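Local coordinates for protein putative metal-dependent phosphoesterase (Bifidobacterium adolescentis, PDB 3O0F) that is a metal-dependent phosphoesterase of the PHP family that binds iron, zinc and AMP, and probably hydrolyses phosphate esters of nucleotides, at residues A[258-263]-A[269-274]. Numbering follows the deposited sequence.
Sequences GGSDWH and NGLGEN. With FE (Fe (III) ion), chain E; ZN (zinc ion), chain C; EDO (1,2-ethanediol), chain G.
Leu-271 lies over one face of the Trp-262 indole: its CB stands 3.9 Å from the centroid of the five-membered ring and 20° off the ring normal, which meets the criteria for a CH-pi contact. CD1 of the same leucine continues across that face, toward its rim. The Trp-262 side chain leaves with its CG opposite the backbone N (chi1 -178°), which carries the indole alongside segment 269-274, where Leu-33 and Gln-36 of helix 30-39 also pack on both Trp-262 and Leu-271. At the ring edge NE1 donates to O2 of an ethanediol, whose O1 accepts from Leu-271 N at 2.8 Å. Replacing Trp-262 with alanine would probably leave Leu-271 without its aromatic face and open a gap next to helix 30-39.

The single direct hydrogen bond between the segments runs from Asn-269 ND2 to Ser-260 O (2.7 Å); the acceptor lies within 1° of the amide plane, consistent with the bond setting the amide's rotation. Ser-260 CB packs on Gly-270 O at 3.1 Å, while its OG accepts from Trp-262 N in an ST turn and also bonds Asp-16, which binds Gly-272 N as well. Glu-273 OE1 takes Gly-270 N and forms a salt bridge with Arg-235, bracing the type II turn 270-273.

Segment 258-263 itself presents two metal ligands, Asp-261 and His-263. Asp-261 OD1 binds an iron at 2.3 Å alongside His-18, His-20 and Glu-75, while OD2 bonds His-234. His-263 ND1 donates to Asp-261 O, 2.7 Å away and in the imidazole plane, which probably helps to hold the ring with NE2 on the zinc shared with Asp-25 and His-50. This loop, following strand 255-258, thus supplies an Asp-x-His pair to the trinuclear metal centre of a PHP-domain active site.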
ATOM      1  N   GLY A 258      12.341  -1.027   2.380  1.00 15.00           N
ATOM      2  CA  GLY A 258      12.080  -2.065   1.421  1.00 11.00           C
ATOM      3  C   GLY A 258      10.867  -2.869   1.901  1.00 14.17           C
ATOM      4  O   GLY A 258      10.542  -2.921   3.098  1.00 11.90           O
ATOM      5  N   GLY A 259      10.192  -3.504   0.961  1.00 12.92           N
ATOM      6  CA  GLY A 259       9.076  -4.357   1.278  1.00 14.01           C
ATOM      7  C   GLY A 259       8.665  -5.138   0.046  1.00 14.33           C
ATOM      8  O   GLY A 259       9.093  -4.819  -1.052  1.00 13.55           O
ATOM      9  N   SER A 260       7.829  -6.153   0.234  1.00 13.06           N
ATOM     10  CA  SER A 260       7.468  -7.072  -0.843  1.00 12.88           C
ATOM     11  C   SER A 260       6.293  -6.596  -1.671  1.00 12.56           C
ATOM     12  O   SER A 260       6.197  -6.965  -2.828  1.00 11.16           O
ATOM     13  CB  SER A 260       7.117  -8.429  -0.286  1.00 14.85           C
ATOM     14  OG  SER A 260       6.014  -8.334   0.604  1.00 12.49           O
ATOM     15  N   ASP A 261       5.414  -5.772  -1.096  1.00 11.02           N
ATOM     16  CA  ASP A 261       4.110  -5.515  -1.679  1.00 12.23           C
ATOM     17  C   ASP A 261       3.337  -6.837  -1.838  1.00 13.22           C
ATOM     18  O   ASP A 261       2.632  -7.033  -2.804  1.00 11.99           O
ATOM     19  CB  ASP A 261       4.250  -4.846  -3.040  1.00 14.04           C
ATOM     20  CG  ASP A 261       3.351  -3.677  -3.193  1.00 18.86           C
ATOM     21  OD1 ASP A 261       2.300  -3.668  -2.525  1.00 18.14           O
ATOM     22  OD2 ASP A 261       3.721  -2.761  -3.936  1.00 26.36           O
ATOM     23  N   TRP A 262       3.492  -7.735  -0.867  1.00 10.90           N
ATOM     24  CA  TRP A 262       2.753  -8.959  -0.853  1.00 11.83           C
ATOM     25  C   TRP A 262       1.262  -8.703  -0.813  1.00 13.39           C
ATOM     26  O   TRP A 262       0.768  -7.867  -0.040  1.00 10.53           O
ATOM     27  CB  TRP A 262       3.165  -9.747   0.376  1.00 12.35           C
ATOM     28  CG  TRP A 262       2.572 -11.084   0.612  1.00 11.41           C
ATOM     29  CD1 TRP A 262       2.947 -12.249   0.045  1.00 14.94           C
ATOM     30  CD2 TRP A 262       1.609 -11.412   1.621  1.00 15.23           C
ATOM     31  NE1 TRP A 262       2.246 -13.298   0.606  1.00 15.27           N
ATOM     32  CE2 TRP A 262       1.461 -12.807   1.616  1.00 14.98           C
ATOM     33  CE3 TRP A 262       0.869 -10.651   2.546  1.00 13.84           C
ATOM     34  CZ2 TRP A 262       0.566 -13.451   2.443  1.00 14.00           C
ATOM     35  CZ3 TRP A 262      -0.003 -11.300   3.399  1.00 17.92           C
ATOM     36  CH2 TRP A 262      -0.147 -12.696   3.336  1.00 17.88           C
ATOM     37  N   HIS A 263       0.559  -9.456  -1.645  1.00 14.58           N
ATOM     38  CA  HIS A 263      -0.887  -9.485  -1.654  1.00 17.89           C
ATOM     39  C   HIS A 263      -1.351 -10.941  -1.613  1.00 17.96           C
ATOM     40  O   HIS A 263      -2.442 -11.269  -2.089  1.00 14.54           O
ATOM     41  CB  HIS A 263      -1.405  -8.837  -2.945  1.00 17.64           C
ATOM     42  CG  HIS A 263      -1.236  -7.351  -3.024  1.00 15.39           C
ATOM     43  ND1 HIS A 263      -0.015  -6.718  -3.079  1.00 14.48           N
ATOM     44  CD2 HIS A 263      -2.162  -6.372  -3.127  1.00 15.31           C
ATOM     45  CE1 HIS A 263      -0.193  -5.418  -3.192  1.00 17.65           C
ATOM     46  NE2 HIS A 263      -1.489  -5.184  -3.226  1.00 17.83           N
ATOM     47  N   ASN A 269       4.341 -11.327  -6.041  1.00 16.51           N
ATOM     48  CA  ASN A 269       5.287 -10.813  -4.988  1.00 15.26           C
ATOM     49  C   ASN A 269       5.349 -11.769  -3.780  1.00 15.85           C
ATOM     50  O   ASN A 269       4.317 -12.119  -3.188  1.00 17.17           O
ATOM     51  CB  ASN A 269       4.862  -9.399  -4.522  1.00 14.05           C
ATOM     52  CG  ASN A 269       4.862  -8.418  -5.632  1.00 16.82           C
ATOM     53  OD1 ASN A 269       4.410  -8.746  -6.738  1.00 21.10           O
ATOM     54  ND2 ASN A 269       5.374  -7.225  -5.395  1.00 14.17           N
ATOM     55  N   GLY A 270       6.549 -12.241  -3.466  1.00 12.47           N
ATOM     56  CA  GLY A 270       6.776 -13.120  -2.321  1.00 13.58           C
ATOM     57  C   GLY A 270       6.978 -12.384  -1.017  1.00 13.47           C
ATOM     58  O   GLY A 270       7.704 -11.394  -0.960  1.00 13.70           O
ATOM     59  N   LEU A 271       6.357 -12.898   0.045  1.00 13.68           N
ATOM     60  CA  LEU A 271       6.448 -12.301   1.356  1.00 15.57           C
ATOM     61  C   LEU A 271       7.907 -12.319   1.680  1.00 15.42           C
ATOM     62  O   LEU A 271       8.571 -13.330   1.465  1.00 11.83           O
ATOM     63  CB  LEU A 271       5.674 -13.099   2.415  1.00 12.73           C
ATOM     64  CG  LEU A 271       5.562 -12.542   3.850  1.00 10.59           C
ATOM     65  CD1 LEU A 271       4.977 -11.148   3.869  1.00 13.83           C
ATOM     66  CD2 LEU A 271       4.656 -13.517   4.670  1.00  8.59           C
ATOM     67  N   GLY A 272       8.425 -11.185   2.106  1.00 15.05           N
ATOM     68  CA  GLY A 272       9.824 -11.112   2.472  1.00 15.22           C
ATOM     69  C   GLY A 272      10.825 -10.927   1.369  1.00 17.28           C
ATOM     70  O   GLY A 272      12.021 -10.902   1.648  1.00 13.69           O
ATOM     71  N   GLU A 273      10.387 -10.758   0.127  1.00 14.90           N
ATOM     72  CA  GLU A 273      11.341 -10.678  -1.002  1.00 15.25           C
ATOM     73  C   GLU A 273      12.203  -9.417  -0.978  1.00 16.81           C
ATOM     74  O   GLU A 273      13.235  -9.378  -1.621  1.00 16.48           O
ATOM     75  CB  GLU A 273      10.618 -10.742  -2.358  1.00 15.74           C
ATOM     76  CG  GLU A 273       9.889  -9.481  -2.781  1.00 19.15           C
ATOM     77  CD  GLU A 273       9.112  -9.626  -4.125  1.00 17.60           C
ATOM     78  OE1 GLU A 273       8.920 -10.771  -4.612  1.00 17.36           O
ATOM     79  OE2 GLU A 273       8.639  -8.588  -4.656  1.00 17.10           O
ATOM     80  N   ASN A 274      11.729  -8.359  -0.322  1.00 14.31           N
ATOM     81  CA  ASN A 274      12.561  -7.180  -0.043  1.00 13.85           C
ATOM     82  C   ASN A 274      12.242  -6.720   1.358  1.00 13.10           C
ATOM     83  O   ASN A 274      11.109  -6.927   1.872  1.00 11.08           O
ATOM     84  CB  ASN A 274      12.312  -6.008  -1.046  1.00 13.67           C
ATOM     85  CG  ASN A 274      13.044  -6.185  -2.356  1.00 18.11           C
ATOM     86  OD1 ASN A 274      12.410  -6.316  -3.431  1.00 19.49           O
ATOM     87  ND2 ASN A 274      14.383  -6.185  -2.298  1.00  9.57           N
TER
HETATM   88 FE    FE E 304       1.320  -1.723  -1.838  1.00 26.62          FE
HETATM   89 ZN    ZN C 302      -2.564  -3.410  -3.042  1.00 25.31          ZN
HETATM   90  C1  EDO G 306       4.536 -16.040   0.721  1.00 30.04           C
HETATM   91  O1  EDO G 306       4.664 -15.139  -0.430  1.00 18.51           O
HETATM   92  C2  EDO G 306       3.360 -17.013   0.634  1.00 28.07           C
HETATM   93  O2  EDO G 306       2.083 -16.376   0.910  1.00 28.02           O
HETATM   94  O   HOH W   1       2.321  -0.752  -3.384  1.00 24.80           O
HETATM   95  O   HOH W   2       1.740 -11.377  -3.494  1.00 15.20           O